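Endonuclease and methylase LlaGI (Lactococcus lactis, PDB 5FFJ) probably recognises, methylates and cleaves DNA as a single-chain Type ISP restriction-modification enzyme driven by a helicase-like ATPase, its nuclease being deleted here. Local coordinates at residues V1307-H1312 with Q1353-T1358; N632-A637 with I781-Y786; L1213-Y1218 with D1229-D1234. One frame throughout, in Å; residues are numbered along the deposited sequence.

Interaction 1: V1307-H1312 with Q1353-T1358; sequences VKKMKH and QYQVKT. With nucleotides of chain B.
With CG anti to the backbone N in both K1309 (chi1 -168°) and Q1355 (chi1 162°) and each chain extended beyond it, the two side chains run side by side in the same direction and bring their polar ends together. The stems touch first, K1309 CG lying 3.9 Å from Q1355 CG. At the far end K1309 NZ gives a weak hydrogen bond to Q1355 OE1 at 3.0 Å and another, also weak, to OP1 of nucleotide DA16 of chain B at 3.3 Å; a further DNA phosphate takes a third weak bond from the same ammonium. Q1355 NE2 weakly bonds the carbonyl of D1352, which is consistent with OE1 being turned to the lysine. With an alanine in place of K1309, the DA16 phosphate would probably lose this counter-charge and Q1355 OE1 its lysine partner. Behind the pair the backbones are joined by a nearly straight bond (166° at the hydrogen) from V1356 N to K1308 O, 3.0 Å long. V1356 CG2 leans on V1307 O at 3.6 Å, while V1307 CG2 approaches Y1354 O, the carbonyl of the residue centring an inverse gamma turn. A loop lysine lying beside a glutamine and weakly bonded to DNA phosphates is consistent with a non-specific contact to the DNA backbone, within the C-terminal specificity domain of the target-recognition-domain clan.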
loop_
_atom_site.group_PDB
_atom_site.type_symbol
_atom_site.label_atom_id
_atom_site.label_comp_id
_atom_site.label_asym_id
_atom_site.label_seq_id
_atom_site.Cartn_x
_atom_site.Cartn_y
_atom_site.Cartn_z
ATOM N N VAL A 1307 24.548 13.811 19.034
ATOM C CA VAL A 1307 23.953 12.494 18.891
ATOM C C VAL A 1307 23.460 12.284 17.464
ATOM O O VAL A 1307 22.953 13.209 16.827
ATOM C CB VAL A 1307 22.781 12.300 19.879
ATOM C CG1 VAL A 1307 21.652 13.289 19.590
ATOM C CG2 VAL A 1307 22.269 10.875 19.822
ATOM N N LYS A 1308 23.639 11.066 16.964
ATOM C CA LYS A 1308 23.010 10.636 15.724
ATOM C C LYS A 1308 21.972 9.587 16.089
ATOM O O LYS A 1308 20.770 9.779 15.892
ATOM C CB LYS A 1308 24.038 10.068 14.743
ATOM C CG LYS A 1308 23.454 9.672 13.393
ATOM C CD LYS A 1308 24.452 8.891 12.552
ATOM C CE LYS A 1308 23.896 8.593 11.169
ATOM N NZ LYS A 1308 24.845 7.793 10.345
ATOM N N LYS A 1309 22.452 8.480 16.644
ATOM C CA LYS A 1309 21.582 7.429 17.141
ATOM C C LYS A 1309 22.324 6.582 18.162
ATOM O O LYS A 1309 23.336 5.952 17.852
ATOM C CB LYS A 1309 21.071 6.550 16.000
ATOM C CG LYS A 1309 19.935 5.627 16.405
ATOM C CD LYS A 1309 19.262 5.021 15.188
ATOM C CE LYS A 1309 18.021 4.234 15.569
ATOM N NZ LYS A 1309 17.128 4.014 14.396
ATOM N N MET A 1310 21.816 6.583 19.385
ATOM C CA MET A 1310 22.397 5.781 20.447
ATOM C C MET A 1310 22.078 4.313 20.195
ATOM O O MET A 1310 21.053 3.992 19.592
ATOM C CB MET A 1310 21.861 6.233 21.808
ATOM C CG MET A 1310 22.237 7.671 22.163
ATOM S SD MET A 1310 21.302 8.359 23.544
ATOM C CE MET A 1310 21.449 7.046 24.747
ATOM N N LYS A 1311 22.960 3.424 20.640
ATOM C CA LYS A 1311 22.782 1.999 20.391
ATOM C C LYS A 1311 23.512 1.144 21.415
ATOM O O LYS A 1311 24.447 1.600 22.075
ATOM C CB LYS A 1311 23.278 1.641 18.983
ATOM C CG LYS A 1311 24.751 1.229 18.920
ATOM C CD LYS A 1311 25.197 0.918 17.502
ATOM C CE LYS A 1311 25.394 2.176 16.674
ATOM N NZ LYS A 1311 25.985 1.869 15.344
ATOM N N HIS A 1312 23.075 -0.104 21.530
ATOM C CA HIS A 1312 23.842 -1.126 22.223
ATOM C C HIS A 1312 24.791 -1.756 21.206
ATOM O O HIS A 1312 24.416 -1.929 20.046
ATOM C CB HIS A 1312 22.923 -2.179 22.840
ATOM C CG HIS A 1312 21.977 -1.632 23.864
ATOM N ND1 HIS A 1312 22.405 -1.012 25.017
ATOM C CD2 HIS A 1312 20.623 -1.621 23.911
ATOM C CE1 HIS A 1312 21.356 -0.638 25.730
ATOM N NE2 HIS A 1312 20.264 -0.998 25.081
ATOM N N GLN A 1353 13.883 8.289 21.527
ATOM C CA GLN A 1353 13.449 9.660 21.283
ATOM C C GLN A 1353 14.598 10.605 20.940
ATOM O O GLN A 1353 14.522 11.350 19.961
ATOM C CB GLN A 1353 12.690 10.188 22.503
ATOM C CG GLN A 1353 11.315 9.570 22.663
ATOM C CD GLN A 1353 10.424 9.866 21.479
ATOM O OE1 GLN A 1353 10.183 11.026 21.147
ATOM N NE2 GLN A 1353 9.945 8.819 20.821
ATOM N N TYR A 1354 15.657 10.588 21.742
ATOM C CA TYR A 1354 16.796 11.464 21.490
ATOM C C TYR A 1354 17.674 10.849 20.412
ATOM O O TYR A 1354 18.640 10.135 20.678
ATOM C CB TYR A 1354 17.559 11.731 22.783
ATOM C CG TYR A 1354 16.726 12.575 23.719
ATOM C CD1 TYR A 1354 15.822 11.992 24.598
ATOM C CD2 TYR A 1354 16.801 13.961 23.680
ATOM C CE1 TYR A 1354 15.039 12.768 25.435
ATOM C CE2 TYR A 1354 16.024 14.742 24.513
ATOM C CZ TYR A 1354 15.144 14.142 25.386
ATOM O OH TYR A 1354 14.369 14.920 26.216
ATOM N N GLN A 1355 17.291 11.162 19.180
ATOM C CA GLN A 1355 17.805 10.526 17.982
ATOM C C GLN A 1355 17.465 11.420 16.799
ATOM O O GLN A 1355 16.377 11.991 16.743
ATOM C CB GLN A 1355 17.184 9.140 17.810
ATOM C CG GLN A 1355 17.300 8.545 16.414
ATOM C CD GLN A 1355 16.460 7.285 16.234
ATOM O OE1 GLN A 1355 16.337 6.767 15.123
ATOM N NE2 GLN A 1355 15.878 6.786 17.326
ATOM N N VAL A 1356 18.387 11.540 15.853
ATOM C CA VAL A 1356 18.143 12.356 14.671
ATOM C C VAL A 1356 17.286 11.584 13.676
ATOM O O VAL A 1356 17.599 10.445 13.323
ATOM C CB VAL A 1356 19.463 12.792 13.997
ATOM C CG1 VAL A 1356 19.224 13.245 12.555
ATOM C CG2 VAL A 1356 20.117 13.903 14.796
ATOM N N LYS A 1357 16.201 12.207 13.231
ATOM C CA LYS A 1357 15.360 11.621 12.198
ATOM C C LYS A 1357 14.570 12.690 11.460
ATOM O O LYS A 1357 14.376 13.797 11.965
ATOM C CB LYS A 1357 14.408 10.575 12.790
ATOM C CG LYS A 1357 13.839 10.889 14.172
ATOM C CD LYS A 1357 13.189 9.636 14.755
ATOM C CE LYS A 1357 12.494 9.890 16.084
ATOM N NZ LYS A 1357 11.963 8.622 16.669
ATOM N N THR A 1358 14.129 12.348 10.252
ATOM C CA THR A 1358 13.366 13.260 9.411
ATOM C C THR A 1358 11.984 12.682 9.137
ATOM O O THR A 1358 11.789 11.466 9.188
ATOM C CB THR A 1358 14.071 13.528 8.067
ATOM O OG1 THR A 1358 13.911 12.397 7.201
ATOM C CG2 THR A 1358 15.555 13.800 8.280
ATOM P P DA B 16 19.256 1.641 12.024
ATOM O OP1 DA B 16 19.652 2.258 13.309
ATOM O OP2 DA B 16 19.948 2.038 10.777
ATOM O "O5'" DA B 16 19.371 0.051 12.154
ATOM C "C5'" DA B 16 18.664 -0.636 13.184
ATOM C "C4'" DA B 16 19.181 -2.057 13.340
ATOM O "O4'" DA B 16 18.633 -2.890 12.279
ATOM C "C3'" DA B 16 20.698 -2.205 13.251
ATOM O "O3'" DA B 16 21.161 -3.180 14.191
ATOM C "C2'" DA B 16 20.923 -2.620 11.799
ATOM C "C1'" DA B 16 19.675 -3.435 11.489
ATOM N N9 DA B 16 19.260 -3.391 10.087
ATOM C C8 DA B 16 19.078 -2.277 9.316
ATOM N N7 DA B 16 18.688 -2.537 8.091
ATOM C C5 DA B 16 18.603 -3.917 8.054
ATOM C C6 DA B 16 18.242 -4.816 7.033
ATOM N N6 DA B 16 17.885 -4.427 5.806
ATOM N N1 DA B 16 18.259 -6.133 7.325
ATOM C C2 DA B 16 18.615 -6.516 8.558
ATOM N N3 DA B 16 18.975 -5.764 9.599
ATOM C C4 DA B 16 18.948 -4.461 9.277
#

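Interaction 2: N632-A637 with I781-Y786; sequences NPVSQA and IVLLSY
The Y786 ring receives N632 ND2 at its edge, in the ring plane, with the asparagine amide turned 71° against the ring; V634 CG2 approaches the ring obliquely. The two polar side chains come from opposite directions, and N632 ND2 donates to Y786 OH at 3.1 Å. That bond is bent, 140° at the hydrogen, and the hydroxyl lies 21° out of the amide plane. P633 CG reaches the same Y786 OH at 3.9 Å. Next to this polar link runs an apolar strip. V634 sends its two methyls to different partners: CG2 rests 3.8 Å from Y786 CE1, whereas CG1, anti to the backbone N, meets L783 CD1 at 3.9 Å. L783 and Y786 lie in the first turn of helix 783-797, and V634 in the first turn of helix 633-646, so each helix is met near its start. Y787 continues the cover from the second helix, touching N632, V634 and S635, and R839 of helix 834-841 packs on both P633 and Y786. N632 has two duties divided between the ends of one amide. As the N-cap residue of helix 633-646 it accepts from S635 N through OD1, a cap whose modelled bond is too short to be read closely at this resolution, and ND2 is left for the tyrosine. Capping probably orients the amide, OD1 to the helix start and ND2 to the ring, and so gives the hydroxyl of the buried Y786 a polar partner where the coupler region meets the methylase region.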
loop_
_atom_site.group_PDB
_atom_site.type_symbol
_atom_site.label_atom_id
_atom_site.label_comp_id
_atom_site.label_asym_id
_atom_site.label_seq_id
_atom_site.Cartn_x
_atom_site.Cartn_y
_atom_site.Cartn_z
ATOM N N ASN A 632 -18.031 -15.294 -21.002
ATOM C CA ASN A 632 -18.245 -14.462 -19.816
ATOM C C ASN A 632 -19.116 -13.232 -20.091
ATOM O O ASN A 632 -19.022 -12.634 -21.164
ATOM C CB ASN A 632 -16.895 -14.016 -19.244
ATOM C CG ASN A 632 -17.043 -13.069 -18.069
ATOM O OD1 ASN A 632 -17.141 -11.856 -18.242
ATOM N ND2 ASN A 632 -17.061 -13.622 -16.863
ATOM N N PRO A 633 -19.971 -12.851 -19.121
ATOM C CA PRO A 633 -20.811 -11.659 -19.273
ATOM C C PRO A 633 -20.031 -10.349 -19.216
ATOM O O PRO A 633 -20.260 -9.469 -20.046
ATOM C CB PRO A 633 -21.768 -11.762 -18.085
ATOM C CG PRO A 633 -21.018 -12.522 -17.076
ATOM C CD PRO A 633 -20.285 -13.558 -17.865
ATOM N N VAL A 634 -19.137 -10.216 -18.241
ATOM C CA VAL A 634 -18.347 -8.997 -18.094
ATOM C C VAL A 634 -17.447 -8.808 -19.308
ATOM O O VAL A 634 -17.356 -7.710 -19.856
ATOM C CB VAL A 634 -17.489 -9.024 -16.816
ATOM C CG1 VAL A 634 -16.644 -7.758 -16.714
ATOM C CG2 VAL A 634 -18.374 -9.180 -15.586
ATOM N N SER A 635 -16.779 -9.883 -19.714
ATOM C CA SER A 635 -15.992 -9.881 -20.936
ATOM C C SER A 635 -16.846 -9.391 -22.089
ATOM O O SER A 635 -16.517 -8.396 -22.723
ATOM C CB SER A 635 -15.455 -11.276 -21.241
ATOM O OG SER A 635 -14.588 -11.726 -20.216
ATOM N N GLN A 636 -17.946 -10.093 -22.342
ATOM C CA GLN A 636 -18.894 -9.704 -23.380
ATOM C C GLN A 636 -19.338 -8.254 -23.202
ATOM O O GLN A 636 -19.394 -7.496 -24.168
ATOM C CB GLN A 636 -20.112 -10.631 -23.364
ATOM N N ALA A 637 -19.642 -7.875 -21.965
ATOM C CA ALA A 637 -20.053 -6.507 -21.662
ATOM C C ALA A 637 -18.931 -5.528 -21.980
ATOM O O ALA A 637 -19.182 -4.411 -22.435
ATOM C CB ALA A 637 -20.466 -6.384 -20.205
ATOM N N ILE A 781 -15.223 -7.107 -6.308
ATOM C CA ILE A 781 -15.449 -5.712 -6.662
ATOM C C ILE A 781 -14.402 -5.238 -7.673
ATOM O O ILE A 781 -14.565 -4.195 -8.310
ATOM C CB ILE A 781 -15.432 -4.815 -5.397
ATOM C CG1 ILE A 781 -15.735 -3.358 -5.756
ATOM C CG2 ILE A 781 -14.098 -4.928 -4.672
ATOM C CD1 ILE A 781 -16.076 -2.497 -4.561
ATOM N N VAL A 782 -13.339 -6.024 -7.831
ATOM C CA VAL A 782 -12.258 -5.698 -8.758
ATOM C C VAL A 782 -12.356 -6.536 -10.031
ATOM O O VAL A 782 -12.667 -7.728 -9.982
ATOM C CB VAL A 782 -10.878 -5.924 -8.115
ATOM C CG1 VAL A 782 -9.771 -5.458 -9.048
ATOM C CG2 VAL A 782 -10.791 -5.197 -6.781
ATOM N N LEU A 783 -12.077 -5.901 -11.166
ATOM C CA LEU A 783 -12.154 -6.558 -12.468
ATOM C C LEU A 783 -11.212 -7.755 -12.571
ATOM O O LEU A 783 -11.649 -8.879 -12.824
ATOM C CB LEU A 783 -11.833 -5.555 -13.577
ATOM C CG LEU A 783 -11.825 -6.092 -15.009
ATOM C CD1 LEU A 783 -13.212 -6.555 -15.424
ATOM C CD2 LEU A 783 -11.310 -5.026 -15.960
ATOM N N LEU A 784 -9.920 -7.509 -12.384
ATOM C CA LEU A 784 -8.909 -8.549 -12.545
ATOM C C LEU A 784 -9.049 -9.663 -11.515
ATOM O O LEU A 784 -8.696 -10.812 -11.784
ATOM C CB LEU A 784 -7.510 -7.941 -12.460
ATOM C CG LEU A 784 -6.914 -7.496 -13.796
ATOM C CD1 LEU A 784 -7.861 -6.575 -14.548
ATOM C CD2 LEU A 784 -5.574 -6.816 -13.571
ATOM N N SER A 785 -9.557 -9.325 -10.336
ATOM C CA SER A 785 -9.766 -10.319 -9.294
ATOM C C SER A 785 -10.968 -11.192 -9.637
ATOM O O SER A 785 -11.011 -12.370 -9.283
ATOM C CB SER A 785 -9.966 -9.644 -7.937
ATOM O OG SER A 785 -8.850 -8.836 -7.607
ATOM N N TYR A 786 -11.940 -10.610 -10.335
ATOM C CA TYR A 786 -13.127 -11.346 -10.758
ATOM C C TYR A 786 -12.776 -12.400 -11.807
ATOM O O TYR A 786 -13.107 -13.576 -11.647
ATOM C CB TYR A 786 -14.186 -10.385 -11.307
ATOM C CG TYR A 786 -15.301 -11.063 -12.074
ATOM C CD1 TYR A 786 -15.172 -11.339 -13.429
ATOM C CD2 TYR A 786 -16.487 -11.419 -11.445
ATOM C CE1 TYR A 786 -16.184 -11.958 -14.134
ATOM C CE2 TYR A 786 -17.508 -12.036 -12.145
ATOM C CZ TYR A 786 -17.351 -12.304 -13.487
ATOM O OH TYR A 786 -18.367 -12.918 -14.182
#

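Interaction 3: L1213-Y1218 with D1229-D1234; sequences LPRFTY and DNIVSD
F1216 and D1229 face each other as an antiparallel non-hydrogen-bonded pair, CA to CA 5.1 Å, and next to them N1230 N bonds R1215 O at 3.2 Å. The N1230 side chain adds a second tie to 1213-1218: ND2 gives P1214 O a straight bond of 3.0 Å, with the oxygen in the amide plane. V1056 O is another acceptor for ND2, and S1055 OG bonds OD1, so both ends of the buried amide are engaged. Short strands 1216-1217 and 1228-1229 thus form a two-stranded antiparallel ladder within the specificity domain, and the chain then leads into helix 1234-1243. R1215 reaches across to the start of that helix. Its CG is anti to the backbone N (chi1 175°), but a bend at chi2 (64°) carries the guanidinium back over 1229-1234, to a salt-bridge network with two aspartates. R1215 NH2 meets D1234 OD1 at 2.6 Å, nearly in the guanidinium plane, and NE reaches the same oxygen weakly; the two flat groups stand almost perpendicular, at 88°. R1215 NH1 makes a longer salt bridge to D1229 OD1, 3.5 Å away. I1231 CG2 props the arginine stem, 3.6 Å from R1215 CD. On the flank the ring of F1216 takes R1215 CG over its centre and D1229 OD1 at its edge, CE1 to OD1 3.3 Å, while R1227 adds a cation-pi contact to the same ring.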
loop_
_atom_site.group_PDB
_atom_site.type_symbol
_atom_site.label_atom_id
_atom_site.label_comp_id
_atom_site.label_asym_id
_atom_site.label_seq_id
_atom_site.Cartn_x
_atom_site.Cartn_y
_atom_site.Cartn_z
ATOM N N LEU A 1213 -4.389 13.781 35.131
ATOM C CA LEU A 1213 -5.164 14.224 36.277
ATOM C C LEU A 1213 -4.540 15.480 36.875
ATOM O O LEU A 1213 -3.663 15.388 37.734
ATOM C CB LEU A 1213 -5.239 13.103 37.314
ATOM C CG LEU A 1213 -5.920 11.845 36.768
ATOM C CD1 LEU A 1213 -5.457 10.608 37.502
ATOM C CD2 LEU A 1213 -7.431 11.987 36.855
ATOM N N PRO A 1214 -4.988 16.662 36.419
ATOM C CA PRO A 1214 -4.336 17.916 36.811
ATOM C C PRO A 1214 -4.488 18.245 38.289
ATOM O O PRO A 1214 -5.484 17.881 38.914
ATOM C CB PRO A 1214 -5.047 18.962 35.948
ATOM C CG PRO A 1214 -6.380 18.381 35.681
ATOM C CD PRO A 1214 -6.166 16.902 35.568
ATOM N N ARG A 1215 -3.489 18.931 38.834
ATOM C CA ARG A 1215 -3.522 19.379 40.218
ATOM C C ARG A 1215 -4.330 20.665 40.319
ATOM O O ARG A 1215 -4.979 20.925 41.333
ATOM C CB ARG A 1215 -2.100 19.593 40.742
ATOM C CG ARG A 1215 -2.010 20.173 42.147
ATOM C CD ARG A 1215 -2.600 19.234 43.187
ATOM N NE ARG A 1215 -2.474 19.772 44.540
ATOM C CZ ARG A 1215 -3.317 20.644 45.088
ATOM N NH1 ARG A 1215 -4.362 21.094 44.405
ATOM N NH2 ARG A 1215 -3.115 21.070 46.327
ATOM N N PHE A 1216 -4.288 21.458 39.252
ATOM C CA PHE A 1216 -4.964 22.748 39.214
ATOM C C PHE A 1216 -5.775 22.921 37.934
ATOM O O PHE A 1216 -5.479 22.307 36.909
ATOM C CB PHE A 1216 -3.948 23.888 39.319
ATOM C CG PHE A 1216 -3.164 23.895 40.600
ATOM C CD1 PHE A 1216 -3.796 23.747 41.821
ATOM C CD2 PHE A 1216 -1.790 24.062 40.578
ATOM C CE1 PHE A 1216 -3.070 23.760 42.998
ATOM C CE2 PHE A 1216 -1.061 24.075 41.748
ATOM C CZ PHE A 1216 -1.701 23.925 42.959
ATOM N N THR A 1217 -6.799 23.765 38.011
ATOM C CA THR A 1217 -7.510 24.237 36.829
ATOM C C THR A 1217 -7.569 25.758 36.876
ATOM O O THR A 1217 -7.674 26.344 37.953
ATOM C CB THR A 1217 -8.929 23.662 36.741
ATOM O OG1 THR A 1217 -9.591 23.814 38.003
ATOM C CG2 THR A 1217 -8.881 22.192 36.368
ATOM N N TYR A 1218 -7.499 26.392 35.707
ATOM C CA TYR A 1218 -7.412 27.848 35.624
ATOM C C TYR A 1218 -8.634 28.471 34.956
ATOM O O TYR A 1218 -9.413 27.787 34.290
ATOM C CB TYR A 1218 -6.148 28.259 34.867
ATOM C CG TYR A 1218 -4.873 28.019 35.639
ATOM C CD1 TYR A 1218 -4.371 28.983 36.499
ATOM C CD2 TYR A 1218 -4.172 26.826 35.508
ATOM C CE1 TYR A 1218 -3.210 28.772 37.207
ATOM C CE2 TYR A 1218 -3.006 26.605 36.215
ATOM C CZ TYR A 1218 -2.531 27.582 37.064
ATOM O OH TYR A 1218 -1.370 27.372 37.772
ATOM N N ASP A 1229 -8.166 24.567 42.998
ATOM C CA ASP A 1229 -7.753 23.232 43.407
ATOM C C ASP A 1229 -8.645 22.180 42.760
ATOM O O ASP A 1229 -9.848 22.141 43.013
ATOM C CB ASP A 1229 -7.802 23.093 44.931
ATOM C CG ASP A 1229 -6.707 23.877 45.629
ATOM O OD1 ASP A 1229 -5.734 24.283 44.958
ATOM O OD2 ASP A 1229 -6.814 24.078 46.857
ATOM N N ASN A 1230 -8.052 21.335 41.920
ATOM C CA ASN A 1230 -8.788 20.244 41.288
ATOM C C ASN A 1230 -8.849 19.019 42.199
ATOM O O ASN A 1230 -9.468 18.012 41.858
ATOM C CB ASN A 1230 -8.153 19.866 39.947
ATOM C CG ASN A 1230 -9.032 18.932 39.128
ATOM O OD1 ASN A 1230 -10.235 19.156 38.988
ATOM N ND2 ASN A 1230 -8.433 17.874 38.592
ATOM N N ILE A 1231 -8.204 19.115 43.357
ATOM C CA ILE A 1231 -8.172 18.024 44.324
ATOM C C ILE A 1231 -7.985 18.625 45.714
ATOM O O ILE A 1231 -7.448 19.722 45.844
ATOM C CB ILE A 1231 -7.044 17.015 44.001
ATOM C CG1 ILE A 1231 -7.078 15.828 44.969
ATOM C CG2 ILE A 1231 -5.687 17.701 44.040
ATOM C CD1 ILE A 1231 -6.178 14.682 44.552
ATOM N N VAL A 1232 -8.436 17.913 46.743
ATOM C CA VAL A 1232 -8.420 18.436 48.109
ATOM C C VAL A 1232 -7.059 18.991 48.520
ATOM O O VAL A 1232 -6.924 20.189 48.772
ATOM C CB VAL A 1232 -8.821 17.352 49.128
ATOM C CG1 VAL A 1232 -8.751 17.903 50.549
ATOM C CG2 VAL A 1232 -10.220 16.832 48.832
ATOM N N SER A 1233 -6.059 18.116 48.587
ATOM C CA SER A 1233 -4.750 18.476 49.124
ATOM C C SER A 1233 -3.595 17.851 48.345
ATOM O O SER A 1233 -3.791 16.927 47.554
ATOM C CB SER A 1233 -4.663 18.045 50.589
ATOM O OG SER A 1233 -4.900 16.653 50.714
ATOM N N ASP A 1234 -2.391 18.366 48.577
ATOM C CA ASP A 1234 -1.178 17.758 48.041
ATOM C C ASP A 1234 -1.048 16.322 48.538
ATOM O O ASP A 1234 -0.656 15.430 47.788
ATOM C CB ASP A 1234 0.064 18.560 48.445
ATOM C CG ASP A 1234 0.222 19.839 47.648
ATOM O OD1 ASP A 1234 -0.796 20.370 47.158
ATOM O OD2 ASP A 1234 1.369 20.314 47.514
#

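Along the chain interaction 2 comes first, then interaction 3, then interaction 1. Interactions 1 and 3 share the C-terminal specificity region, their centres about 37 Å apart and their nearest atoms about 20 Å apart. Interaction 2 joins the coupler and methylase regions through the starts of helices 633-646 and 783-797. It lies across the chain's centre from both, its centre about 51 Å from that of interaction 1 and about 65 Å from that of interaction 3. Only interaction 1 touches the DNA directly; the nearest atom of interaction 3 is about 10 Å from the bound DNA and that of interaction 2 about 11 Å. One elongated chain thus combines phosphate contact, packing and an inter-region joint.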